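PDB 2W4E: MutT/nudix family protein from Deinococcus radiodurans, which probably hydrolyses ADP-ribose with magnesium as cofactor, this chain being the Nudix domain of an N-terminally truncated form. Local coordinates for residues I10-A15 / R53-E58; G17-I22 / A112-M117; Q24-Y27 / T32-E35; E35-G40 / E57-A62. All blocks are in the same frame, centred on the assembly; numbering follows the deposited sequence.

Contact 1: residues I10-A15 / R53-E58; sequences ILPVTA and RELLEE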
loop_
_atom_site.group_PDB
_atom_site.type_symbol
_atom_site.label_atom_id
_atom_site.label_comp_id
_atom_site.label_asym_id
_atom_site.label_seq_id
_atom_site.Cartn_x
_atom_site.Cartn_y
_atom_site.Cartn_z
ATOM N N ILE A 10 0.589 -12.778 0.463
ATOM C CA ILE A 10 -0.236 -13.512 1.403
ATOM C C ILE A 10 0.023 -13.076 2.818
ATOM O O ILE A 10 1.148 -13.253 3.357
ATOM C CB ILE A 10 0.037 -15.060 1.340
ATOM C CG1 ILE A 10 -0.198 -15.624 -0.063
ATOM C CG2 ILE A 10 -0.875 -15.807 2.369
ATOM C CD1 ILE A 10 1.058 -15.733 -0.860
ATOM N N LEU A 11 -1.021 -12.580 3.458
ATOM C CA LEU A 11 -0.966 -12.351 4.891
ATOM C C LEU A 11 -1.481 -13.618 5.623
ATOM O O LEU A 11 -2.675 -13.873 5.635
ATOM C CB LEU A 11 -1.815 -11.119 5.262
ATOM C CG LEU A 11 -2.086 -10.874 6.766
ATOM C CD1 LEU A 11 -0.732 -10.797 7.539
ATOM C CD2 LEU A 11 -2.912 -9.553 6.872
ATOM N N PRO A 12 -0.583 -14.419 6.227
ATOM C CA PRO A 12 -1.013 -15.678 6.813
ATOM C C PRO A 12 -1.339 -15.467 8.299
ATOM O O PRO A 12 -0.529 -14.858 9.041
ATOM C CB PRO A 12 0.254 -16.564 6.672
ATOM C CG PRO A 12 1.288 -15.703 6.010
ATOM C CD PRO A 12 0.876 -14.301 6.382
ATOM N N VAL A 13 -2.514 -15.929 8.736
ATOM C CA VAL A 13 -2.932 -15.737 10.130
ATOM C C VAL A 13 -3.324 -17.104 10.722
ATOM O O VAL A 13 -4.116 -17.855 10.112
ATOM C CB VAL A 13 -4.082 -14.728 10.251
ATOM C CG1 VAL A 13 -4.698 -14.711 11.679
ATOM C CG2 VAL A 13 -3.655 -13.290 9.801
ATOM N N THR A 14 -2.793 -17.411 11.898
ATOM C CA THR A 14 -3.090 -18.701 12.563
ATOM C C THR A 14 -4.471 -18.683 13.260
ATOM O O THR A 14 -5.085 -17.604 13.414
ATOM C CB THR A 14 -2.011 -19.008 13.599
ATOM O OG1 THR A 14 -2.132 -18.091 14.713
ATOM C CG2 THR A 14 -0.665 -18.844 12.975
ATOM N N ALA A 15 -4.952 -19.860 13.661
ATOM C CA ALA A 15 -6.153 -20.000 14.504
ATOM C C ALA A 15 -6.068 -19.144 15.759
ATOM O O ALA A 15 -7.083 -18.662 16.246
ATOM C CB ALA A 15 -6.370 -21.515 14.931
ATOM N N ARG A 53 1.265 -22.528 -2.894
ATOM C CA ARG A 53 2.629 -22.915 -3.141
ATOM C C ARG A 53 3.624 -22.040 -2.373
ATOM O O ARG A 53 4.520 -22.535 -1.678
ATOM C CB ARG A 53 2.959 -22.890 -4.665
ATOM C CG ARG A 53 4.381 -23.347 -4.873
ATOM C CD ARG A 53 5.002 -23.229 -6.265
ATOM N NE ARG A 53 4.482 -22.107 -7.028
ATOM C CZ ARG A 53 4.943 -20.870 -6.952
ATOM N NH1 ARG A 53 5.949 -20.578 -6.121
ATOM N NH2 ARG A 53 4.395 -19.924 -7.702
ATOM N N GLU A 54 3.444 -20.733 -2.489
ATOM C CA GLU A 54 4.288 -19.756 -1.843
ATOM C C GLU A 54 4.229 -19.853 -0.324
ATOM O O GLU A 54 5.282 -19.780 0.380
ATOM C CB GLU A 54 3.811 -18.354 -2.281
ATOM C CG GLU A 54 4.894 -17.281 -2.237
ATOM C CD GLU A 54 6.161 -17.688 -2.997
ATOM O OE1 GLU A 54 6.127 -17.853 -4.232
ATOM O OE2 GLU A 54 7.193 -17.844 -2.348
ATOM N N LEU A 55 3.001 -19.969 0.190
ATOM C CA LEU A 55 2.812 -20.152 1.641
ATOM C C LEU A 55 3.541 -21.416 2.133
ATOM O O LEU A 55 4.256 -21.399 3.139
ATOM C CB LEU A 55 1.310 -20.228 1.985
ATOM C CG LEU A 55 1.012 -20.338 3.501
ATOM C CD1 LEU A 55 1.457 -19.100 4.296
ATOM C CD2 LEU A 55 -0.490 -20.517 3.670
ATOM N N LEU A 56 3.386 -22.505 1.396
ATOM C CA LEU A 56 4.124 -23.742 1.712
ATOM C C LEU A 56 5.663 -23.571 1.648
ATOM O O LEU A 56 6.365 -23.848 2.625
ATOM C CB LEU A 56 3.655 -24.868 0.810
ATOM C CG LEU A 56 4.133 -26.301 1.128
ATOM C CD1 LEU A 56 3.851 -26.701 2.596
ATOM C CD2 LEU A 56 3.500 -27.282 0.129
ATOM N N GLU A 57 6.161 -23.068 0.515
ATOM C CA GLU A 57 7.590 -22.933 0.279
ATOM C C GLU A 57 8.285 -21.912 1.184
ATOM O O GLU A 57 9.392 -22.168 1.677
ATOM C CB GLU A 57 7.869 -22.621 -1.202
ATOM C CG GLU A 57 7.303 -23.654 -2.143
ATOM C CD GLU A 57 7.611 -23.373 -3.643
ATOM O OE1 GLU A 57 7.595 -24.361 -4.408
ATOM O OE2 GLU A 57 7.844 -22.201 -4.056
ATOM N N GLU A 58 7.655 -20.768 1.447
ATOM C CA GLU A 58 8.340 -19.720 2.201
ATOM C C GLU A 58 8.301 -19.906 3.712
ATOM O O GLU A 58 9.267 -19.560 4.368
ATOM C CB GLU A 58 7.840 -18.298 1.845
ATOM C CG GLU A 58 8.638 -17.645 0.746
ATOM C CD GLU A 58 8.553 -16.122 0.766
ATOM O OE1 GLU A 58 9.546 -15.466 0.384
ATOM O OE2 GLU A 58 7.503 -15.574 1.151
#
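Pro12 and Leu55 meet at a slant, one leucine methyl against two carbons of the proline ring: Leu55 CD1 lies 3.7 Å from Pro12 CB and almost as near to Pro12 CG. The torsion of Leu55 accounts for this. With CG anti to the backbone N (chi1 -177°), the branch swings CD1 over to the strand although the CB bond itself leaves the helix at a slant to it. Ile10, two residues earlier and on the same side of the strand, meets the helix at two levels. Its CD1 reaches Glu54 CB at 4.1 Å, and its CG2 stands 4.5 Å from Leu55 CD1, a looser touch. Glu54 offers only its aliphatic root, because its chain bends at chi2 and carries the carboxylate away from the strand. The short axes pass 10.0 Å apart at 65°. Strand 6-14 lies between two helices, as in the alpha/beta/alpha sandwich of the Nudix family: Leu55 meets it from helix 47-59, part of the Nudix box, while Leu11, facing the other way, packs on Leu132 and Ala135 of helix 126-141. Along the helix, away from the strand, Arg53 NH1 forms a salt bridge to Glu57 OE2 at 3.2 Å. The acceptor lies in the guanidinium plane, while the nitrogen stands above the carboxylate plane. A weaker bond from the same NH1 goes to Glu54 OE1, and Arg53 NE is paired with Glu45.

Contact 2: residues G17-I22 / A112-M117; sequences GEAVLI and AEVYRM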
loop_
_atom_site.group_PDB
_atom_site.type_symbol
_atom_site.label_atom_id
_atom_site.label_comp_id
_atom_site.label_asym_id
_atom_site.label_seq_id
_atom_site.Cartn_x
_atom_site.Cartn_y
_atom_site.Cartn_z
ATOM N N GLY A 17 -4.733 -16.176 15.932
ATOM C CA GLY A 17 -4.671 -14.724 15.641
ATOM C C GLY A 17 -3.264 -14.159 15.671
ATOM O O GLY A 17 -3.058 -13.055 16.165
ATOM N N GLU A 18 -2.291 -14.945 15.191
ATOM C CA GLU A 18 -0.939 -14.458 14.972
ATOM C C GLU A 18 -0.679 -14.330 13.488
ATOM O O GLU A 18 -1.160 -15.160 12.691
ATOM C CB GLU A 18 0.060 -15.439 15.527
ATOM C CG GLU A 18 -0.263 -15.817 16.946
ATOM C CD GLU A 18 0.276 -17.177 17.224
ATOM O OE1 GLU A 18 -0.142 -18.150 16.531
ATOM O OE2 GLU A 18 1.148 -17.273 18.100
ATOM N N ALA A 19 0.041 -13.282 13.109
ATOM C CA ALA A 19 0.476 -13.146 11.720
ATOM C C ALA A 19 1.775 -13.913 11.549
ATOM O O ALA A 19 2.635 -13.897 12.430
ATOM C CB ALA A 19 0.690 -11.670 11.371
ATOM N N VAL A 20 1.930 -14.562 10.411
ATOM C CA VAL A 20 3.179 -15.206 10.086
ATOM C C VAL A 20 3.964 -14.339 9.103
ATOM O O VAL A 20 3.694 -14.387 7.900
ATOM C CB VAL A 20 2.964 -16.625 9.517
ATOM C CG1 VAL A 20 4.327 -17.328 9.307
ATOM C CG2 VAL A 20 2.036 -17.435 10.477
ATOM N N LEU A 21 4.923 -13.573 9.628
ATOM C CA LEU A 21 5.770 -12.695 8.812
ATOM C C LEU A 21 7.117 -13.315 8.512
ATOM O O LEU A 21 7.474 -14.329 9.079
ATOM C CB LEU A 21 5.992 -11.346 9.524
ATOM C CG LEU A 21 4.710 -10.723 10.044
ATOM C CD1 LEU A 21 4.936 -9.328 10.680
ATOM C CD2 LEU A 21 3.742 -10.615 8.849
ATOM N N ILE A 22 7.865 -12.685 7.615
ATOM C CA ILE A 22 9.256 -13.048 7.378
ATOM C C ILE A 22 10.174 -11.827 7.462
ATOM O O ILE A 22 9.724 -10.685 7.245
ATOM C CB ILE A 22 9.462 -13.716 6.013
ATOM C CG1 ILE A 22 8.967 -12.787 4.883
ATOM C CG2 ILE A 22 8.780 -15.098 5.982
ATOM C CD1 ILE A 22 9.259 -13.301 3.487
ATOM N N ALA A 112 -2.199 -7.904 17.205
ATOM C CA ALA A 112 -2.303 -6.584 17.848
ATOM C C ALA A 112 -0.975 -5.820 17.738
ATOM O O ALA A 112 -0.940 -4.610 17.466
ATOM C CB ALA A 112 -2.740 -6.758 19.319
ATOM N N GLU A 113 0.117 -6.556 17.904
ATOM C CA GLU A 113 1.457 -6.044 17.756
ATOM C C GLU A 113 1.807 -5.691 16.307
ATOM O O GLU A 113 2.356 -4.636 16.047
ATOM C CB GLU A 113 2.455 -7.067 18.312
ATOM C CG GLU A 113 3.894 -6.643 18.158
ATOM C CD GLU A 113 4.230 -5.278 18.812
ATOM O OE1 GLU A 113 3.416 -4.685 19.567
ATOM O OE2 GLU A 113 5.340 -4.803 18.558
ATOM N N VAL A 114 1.417 -6.545 15.373
ATOM C CA VAL A 114 1.583 -6.221 13.949
ATOM C C VAL A 114 0.882 -4.898 13.554
ATOM O O VAL A 114 1.477 -4.033 12.855
ATOM C CB VAL A 114 1.108 -7.378 13.039
ATOM C CG1 VAL A 114 1.340 -7.016 11.562
ATOM C CG2 VAL A 114 1.910 -8.608 13.361
ATOM N N TYR A 115 -0.354 -4.727 13.999
ATOM C CA TYR A 115 -1.086 -3.483 13.678
ATOM C C TYR A 115 -0.567 -2.264 14.458
ATOM O O TYR A 115 -0.657 -1.112 13.957
ATOM C CB TYR A 115 -2.613 -3.668 13.769
ATOM C CG TYR A 115 -3.091 -4.399 12.523
ATOM C CD1 TYR A 115 -3.062 -5.807 12.448
ATOM C CD2 TYR A 115 -3.490 -3.688 11.394
ATOM C CE1 TYR A 115 -3.463 -6.497 11.261
ATOM C CE2 TYR A 115 -3.896 -4.365 10.204
ATOM C CZ TYR A 115 -3.871 -5.757 10.152
ATOM O OH TYR A 115 -4.261 -6.391 8.998
ATOM N N ARG A 116 0.012 -2.508 15.647
ATOM C CA ARG A 116 0.676 -1.410 16.348
ATOM C C ARG A 116 1.877 -0.980 15.500
ATOM O O ARG A 116 2.048 0.211 15.232
ATOM C CB ARG A 116 1.104 -1.793 17.760
ATOM C CG ARG A 116 1.684 -0.600 18.504
ATOM C CD ARG A 116 2.648 -1.056 19.627
ATOM N NE ARG A 116 3.806 -1.766 19.091
ATOM C CZ ARG A 116 4.799 -1.218 18.383
ATOM N NH1 ARG A 116 4.845 0.086 18.136
ATOM N NH2 ARG A 116 5.780 -1.989 17.938
ATOM N N MET A 117 2.680 -1.941 15.052
ATOM C CA MET A 117 3.782 -1.654 14.133
ATOM C C MET A 117 3.315 -0.876 12.888
ATOM O O MET A 117 3.898 0.138 12.539
ATOM C CB MET A 117 4.511 -2.918 13.727
ATOM C CG MET A 117 5.283 -3.578 14.867
ATOM S SD MET A 117 5.716 -5.322 14.478
ATOM C CE MET A 117 7.050 -5.043 13.334
#
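Ala19, Leu21 and Val114 carry the side-chain contact between residues 17-22 and 112-117, one of the places where the Nudix sandwich packs a helix on its three-stranded antiparallel sheet. The tight part centres on a single methyl. Val114 CG2 lies 3.9 Å from Ala19 CB and 4.1 Å from Leu21 CD1, so it touches both strand residues that point at the helix. Ala19, with nothing beyond CB, lets the backbones come near: Ala19 CA and Val114 CA are 7.4 Å apart. Leu21 approaches differently, reaching tip to tip toward the valine. The fork of Val114 decides which branch does this work, since CG1 is anti to the backbone N (chi1 -178°) and CG2 is left on the side of the strand. All three residues are buried, and Leu109 and Leu132 also pack on Val114.

The contact slackens toward Met117, whose CB points to the strand but whose side chain stays 5.5 Å from it at the nearest atoms; Arg116 is exposed to solvent. Here a polar pair within the helix replaces apolar packing: Arg116 grips Glu113 side-on, NE donating to OE1 at 3.0 Å and each nitrogen taking its own oxygen. Both oxygens lie in the guanidinium plane and are met on their syn sides, somewhat out of the carboxylate plane. Arg116 NH1 has a further partner in Glu122. The second bond of the grip, Arg116 NH2 to Glu113 OE2, measures 2.9 Å and is nearly straight at 167°.

Contact 3: residues Q24-Y27 / T32-E35; sequences QFRY and TITE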
loop_
_atom_site.group_PDB
_atom_site.type_symbol
_atom_site.label_atom_id
_atom_site.label_comp_id
_atom_site.label_asym_id
_atom_site.label_seq_id
_atom_site.Cartn_x
_atom_site.Cartn_y
_atom_site.Cartn_z
ATOM N N GLN A 24 13.388 -10.844 5.491
ATOM C CA GLN A 24 14.083 -11.269 4.320
ATOM C C GLN A 24 15.156 -10.243 3.974
ATOM O O GLN A 24 14.873 -9.061 3.944
ATOM C CB GLN A 24 13.089 -11.330 3.168
ATOM C CG GLN A 24 13.683 -11.909 1.914
ATOM C CD GLN A 24 12.615 -12.449 1.001
ATOM O OE1 GLN A 24 11.494 -11.880 0.903
ATOM N NE2 GLN A 24 12.947 -13.512 0.289
ATOM N N PHE A 25 16.376 -10.716 3.723
ATOM C CA PHE A 25 17.449 -9.851 3.219
ATOM C C PHE A 25 17.033 -9.272 1.868
ATOM O O PHE A 25 16.549 -10.000 0.992
ATOM C CB PHE A 25 18.763 -10.640 3.054
ATOM C CG PHE A 25 19.943 -9.775 2.666
ATOM C CD1 PHE A 25 20.570 -8.979 3.608
ATOM C CD2 PHE A 25 20.408 -9.747 1.348
ATOM C CE1 PHE A 25 21.661 -8.147 3.253
ATOM C CE2 PHE A 25 21.500 -8.912 0.976
ATOM C CZ PHE A 25 22.122 -8.129 1.937
ATOM N N ARG A 26 17.193 -7.969 1.704
ATOM C CA ARG A 26 16.950 -7.338 0.427
ATOM C C ARG A 26 18.171 -6.577 -0.027
ATOM O O ARG A 26 18.614 -5.611 0.625
ATOM C CB ARG A 26 15.735 -6.388 0.500
ATOM C CG ARG A 26 14.396 -7.102 0.827
ATOM C CD ARG A 26 14.130 -8.277 -0.147
ATOM N NE ARG A 26 12.691 -8.554 -0.237
ATOM C CZ ARG A 26 12.158 -9.395 -1.110
ATOM N NH1 ARG A 26 12.941 -10.020 -1.966
ATOM N NH2 ARG A 26 10.844 -9.588 -1.156
ATOM N N TYR A 27 18.687 -6.956 -1.182
ATOM C CA TYR A 27 19.905 -6.339 -1.695
ATOM C C TYR A 27 19.867 -4.812 -1.841
ATOM O O TYR A 27 20.871 -4.128 -1.542
ATOM C CB TYR A 27 20.297 -7.015 -3.012
ATOM C CG TYR A 27 21.598 -6.530 -3.591
ATOM C CD1 TYR A 27 22.822 -7.038 -3.133
ATOM C CD2 TYR A 27 21.604 -5.590 -4.623
ATOM C CE1 TYR A 27 24.037 -6.601 -3.698
ATOM C CE2 TYR A 27 22.796 -5.160 -5.196
ATOM C CZ TYR A 27 24.003 -5.659 -4.721
ATOM O OH TYR A 27 25.169 -5.210 -5.292
ATOM N N THR A 32 17.892 -6.783 6.108
ATOM C CA THR A 32 16.615 -7.500 6.117
ATOM C C THR A 32 15.479 -6.506 6.368
ATOM O O THR A 32 15.694 -5.345 6.830
ATOM C CB THR A 32 16.604 -8.655 7.159
ATOM O OG1 THR A 32 16.639 -8.129 8.490
ATOM C CG2 THR A 32 17.798 -9.586 6.948
ATOM N N ILE A 33 14.269 -6.930 6.039
ATOM C CA ILE A 33 13.089 -6.111 6.262
ATOM C C ILE A 33 11.897 -7.042 6.501
ATOM O O ILE A 33 11.829 -8.132 5.924
ATOM C CB ILE A 33 12.845 -5.086 5.099
ATOM C CG1 ILE A 33 11.555 -4.277 5.333
ATOM C CG2 ILE A 33 12.865 -5.788 3.727
ATOM C CD1 ILE A 33 11.373 -3.010 4.479
ATOM N N THR A 34 11.003 -6.612 7.390
ATOM C CA THR A 34 9.798 -7.353 7.763
ATOM C C THR A 34 8.781 -7.289 6.610
ATOM O O THR A 34 8.397 -6.179 6.146
ATOM C CB THR A 34 9.164 -6.748 9.048
ATOM O OG1 THR A 34 10.130 -6.815 10.089
ATOM C CG2 THR A 34 7.976 -7.577 9.497
ATOM N N GLU A 35 8.382 -8.466 6.142
ATOM C CA GLU A 35 7.454 -8.599 5.024
ATOM C C GLU A 35 6.418 -9.680 5.316
ATOM O O GLU A 35 6.630 -10.551 6.179
ATOM C CB GLU A 35 8.210 -8.995 3.755
ATOM C CG GLU A 35 9.270 -7.974 3.327
ATOM C CD GLU A 35 10.076 -8.444 2.137
ATOM O OE1 GLU A 35 10.259 -9.680 1.983
ATOM O OE2 GLU A 35 10.519 -7.588 1.354
#
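Arg26 and Glu35 join the two arms of a beta hairpin through a salt bridge. From CB of the arginine, CG is set anti to the carbonyl carbon and the chain bends at chi2 (-53°), which folds it over the partner strand. CG rests 3.5 Å from Ile33 CG2, the two side chains meeting at about a right angle, and CD passes 4.0 Å from Glu35 OE2. NE then donates to Glu35 OE2 at 2.9 Å, nearly straight at 161°; CZ follows 3.5 Å from that oxygen, and NH2 at the tip adds a more bent bond to it at 3.2 Å. OE2 is therefore gripped by two donors, on its syn side and within the guanidinium plane, although the two planar groups are turned 67° against each other. A methionine in place of Arg26 would probably leave the buried carboxylate of Glu35 without its countercharge and freer to turn. The backbone supports the pairing: Gln24 and Ile33 form a hydrogen-bonded antiparallel pair, with Ile33 N to Gln24 O at 3.0 Å and Gln24 N to Ile33 O at 3.2 Å. On the opposite face, Thr32 CG2 packs against Phe25 CB. Strand 18-26 runs between strands 31-35 and 104-110 in the antiparallel sheet, and beyond the hairpin Ser77, Tyr73 and Pro76 of the second subunit pack on Arg26, Ile33 and Glu35 respectively.

Contact 4: residues E35-G40 / E57-A62; sequences EIVAGG and EEVGGA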
loop_
_atom_site.group_PDB
_atom_site.type_symbol
_atom_site.label_atom_id
_atom_site.label_comp_id
_atom_site.label_asym_id
_atom_site.label_seq_id
_atom_site.Cartn_x
_atom_site.Cartn_y
_atom_site.Cartn_z
ATOM N N GLU A 35 8.382 -8.466 6.142
ATOM C CA GLU A 35 7.454 -8.599 5.024
ATOM C C GLU A 35 6.418 -9.680 5.316
ATOM O O GLU A 35 6.630 -10.551 6.179
ATOM C CB GLU A 35 8.210 -8.995 3.755
ATOM C CG GLU A 35 9.270 -7.974 3.327
ATOM C CD GLU A 35 10.076 -8.444 2.137
ATOM O OE1 GLU A 35 10.259 -9.680 1.983
ATOM O OE2 GLU A 35 10.519 -7.588 1.354
ATOM N N ILE A 36 5.303 -9.626 4.601
ATOM C CA ILE A 36 4.414 -10.823 4.503
ATOM C C ILE A 36 4.969 -11.789 3.430
ATOM O O ILE A 36 6.007 -11.503 2.823
ATOM C CB ILE A 36 2.918 -10.435 4.256
ATOM C CG1 ILE A 36 2.737 -9.704 2.920
ATOM C CG2 ILE A 36 2.351 -9.589 5.450
ATOM C CD1 ILE A 36 1.198 -9.573 2.513
ATOM N N VAL A 37 4.321 -12.941 3.227
ATOM C CA VAL A 37 4.746 -13.935 2.244
ATOM C C VAL A 37 4.464 -13.430 0.851
ATOM O O VAL A 37 3.434 -12.800 0.636
ATOM C CB VAL A 37 4.010 -15.303 2.498
ATOM C CG1 VAL A 37 4.312 -16.316 1.391
ATOM C CG2 VAL A 37 4.432 -15.869 3.860
ATOM N N ALA A 38 5.359 -13.694 -0.104
ATOM C CA ALA A 38 5.103 -13.263 -1.472
ATOM C C ALA A 38 5.999 -13.981 -2.460
ATOM O O ALA A 38 7.073 -14.462 -2.095
ATOM C CB ALA A 38 5.318 -11.726 -1.596
ATOM N N GLY A 39 5.572 -14.012 -3.721
ATOM C CA GLY A 39 6.350 -14.602 -4.804
ATOM C C GLY A 39 5.655 -14.445 -6.148
ATOM O O GLY A 39 4.446 -14.202 -6.215
ATOM N N GLY A 40 6.421 -14.606 -7.227
ATOM C CA GLY A 40 5.851 -14.475 -8.577
ATOM C C GLY A 40 4.905 -15.616 -8.877
ATOM O O GLY A 40 5.080 -16.715 -8.351
ATOM N N GLU A 57 6.161 -23.068 0.515
ATOM C CA GLU A 57 7.590 -22.933 0.279
ATOM C C GLU A 57 8.285 -21.912 1.184
ATOM O O GLU A 57 9.392 -22.168 1.677
ATOM C CB GLU A 57 7.869 -22.621 -1.202
ATOM C CG GLU A 57 7.303 -23.654 -2.143
ATOM C CD GLU A 57 7.611 -23.373 -3.643
ATOM O OE1 GLU A 57 7.595 -24.361 -4.408
ATOM O OE2 GLU A 57 7.844 -22.201 -4.056
ATOM N N GLU A 58 7.655 -20.768 1.447
ATOM C CA GLU A 58 8.340 -19.720 2.201
ATOM C C GLU A 58 8.301 -19.906 3.712
ATOM O O GLU A 58 9.267 -19.560 4.368
ATOM C CB GLU A 58 7.840 -18.298 1.845
ATOM C CG GLU A 58 8.638 -17.645 0.746
ATOM C CD GLU A 58 8.553 -16.122 0.766
ATOM O OE1 GLU A 58 9.546 -15.466 0.384
ATOM O OE2 GLU A 58 7.503 -15.574 1.151
ATOM N N VAL A 59 7.195 -20.398 4.273
ATOM C CA VAL A 59 7.070 -20.474 5.732
ATOM C C VAL A 59 6.609 -21.837 6.233
ATOM O O VAL A 59 6.398 -22.007 7.437
ATOM C CB VAL A 59 6.090 -19.404 6.335
ATOM C CG1 VAL A 59 6.669 -17.993 6.249
ATOM C CG2 VAL A 59 4.687 -19.504 5.709
ATOM N N GLY A 60 6.428 -22.762 5.301
ATOM C CA GLY A 60 5.973 -24.133 5.600
ATOM C C GLY A 60 4.540 -24.097 6.098
ATOM O O GLY A 60 4.201 -24.781 7.052
ATOM N N GLY A 61 3.710 -23.279 5.467
ATOM C CA GLY A 61 2.362 -23.023 5.997
ATOM C C GLY A 61 1.317 -23.645 5.113
ATOM O O GLY A 61 1.580 -23.869 3.941
ATOM N N ALA A 62 0.132 -23.944 5.675
ATOM C CA ALA A 62 -1.073 -24.262 4.888
ATOM C C ALA A 62 -2.249 -23.532 5.515
ATOM O O ALA A 62 -2.268 -23.327 6.707
ATOM C CB ALA A 62 -1.334 -25.756 4.910
#
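Val37 holds CG1 anti to its backbone N (chi1 174°), and Glu58 has a chi1 of -92°, off the usual staggered values, with the chain extended beyond CG; together these bring the carboxylate alongside the valine and up to the next peptide. Val37 and Glu58 lie alongside one another, pointing opposite ways, with Val37 CG1 3.3 Å from Glu58 OE2. That oxygen accepts from Ala38 N at 3.1 Å, a fairly straight bond (158°), with the nitrogen above the carboxylate plane. The other valine branch, CG2, meets Val59 CG1 at 3.9 Å, so one residue of the strand touches two consecutive residues of the helix end. A leucine in place of Glu58 would probably leave the Ala38 amide without this acceptor and the end of helix 47-59 without this polar tie to strand 37-40. After Val59 the chain turns at Gly60, whose positive phi suits glycine. Val37 also packs on Pro12 of strand 6-14, and Val59 on Ile22 of strand 18-26. Residues 39-60 match the Nudix box, and their strand, loop and helix form the arrangement that in Nudix hydrolases generally carries the metal-binding glutamates.

In the fold
From the N terminus, strand 6-14 opens contact 1, which closes a long loop when helix 47-59 returns to it. Strand 18-26 begins contact 2 before that loop is shut, and contact 2 closes only at helix 111-120, so the two cross. Contact 3 is a short hairpin enclosed by both. Contact 4 starts on Glu35, where contact 3 ends, and finishes on the helix that contact 1 also uses; it lies within the span of contact 2. Contacts 1 and 4, centres about 5 Å apart, fix the Nudix box helix to the mixed sheet. Contacts 2 and 3 belong to the antiparallel sheet, and Pro12 O to Val20 N, 2.8 Å, links the two sheets.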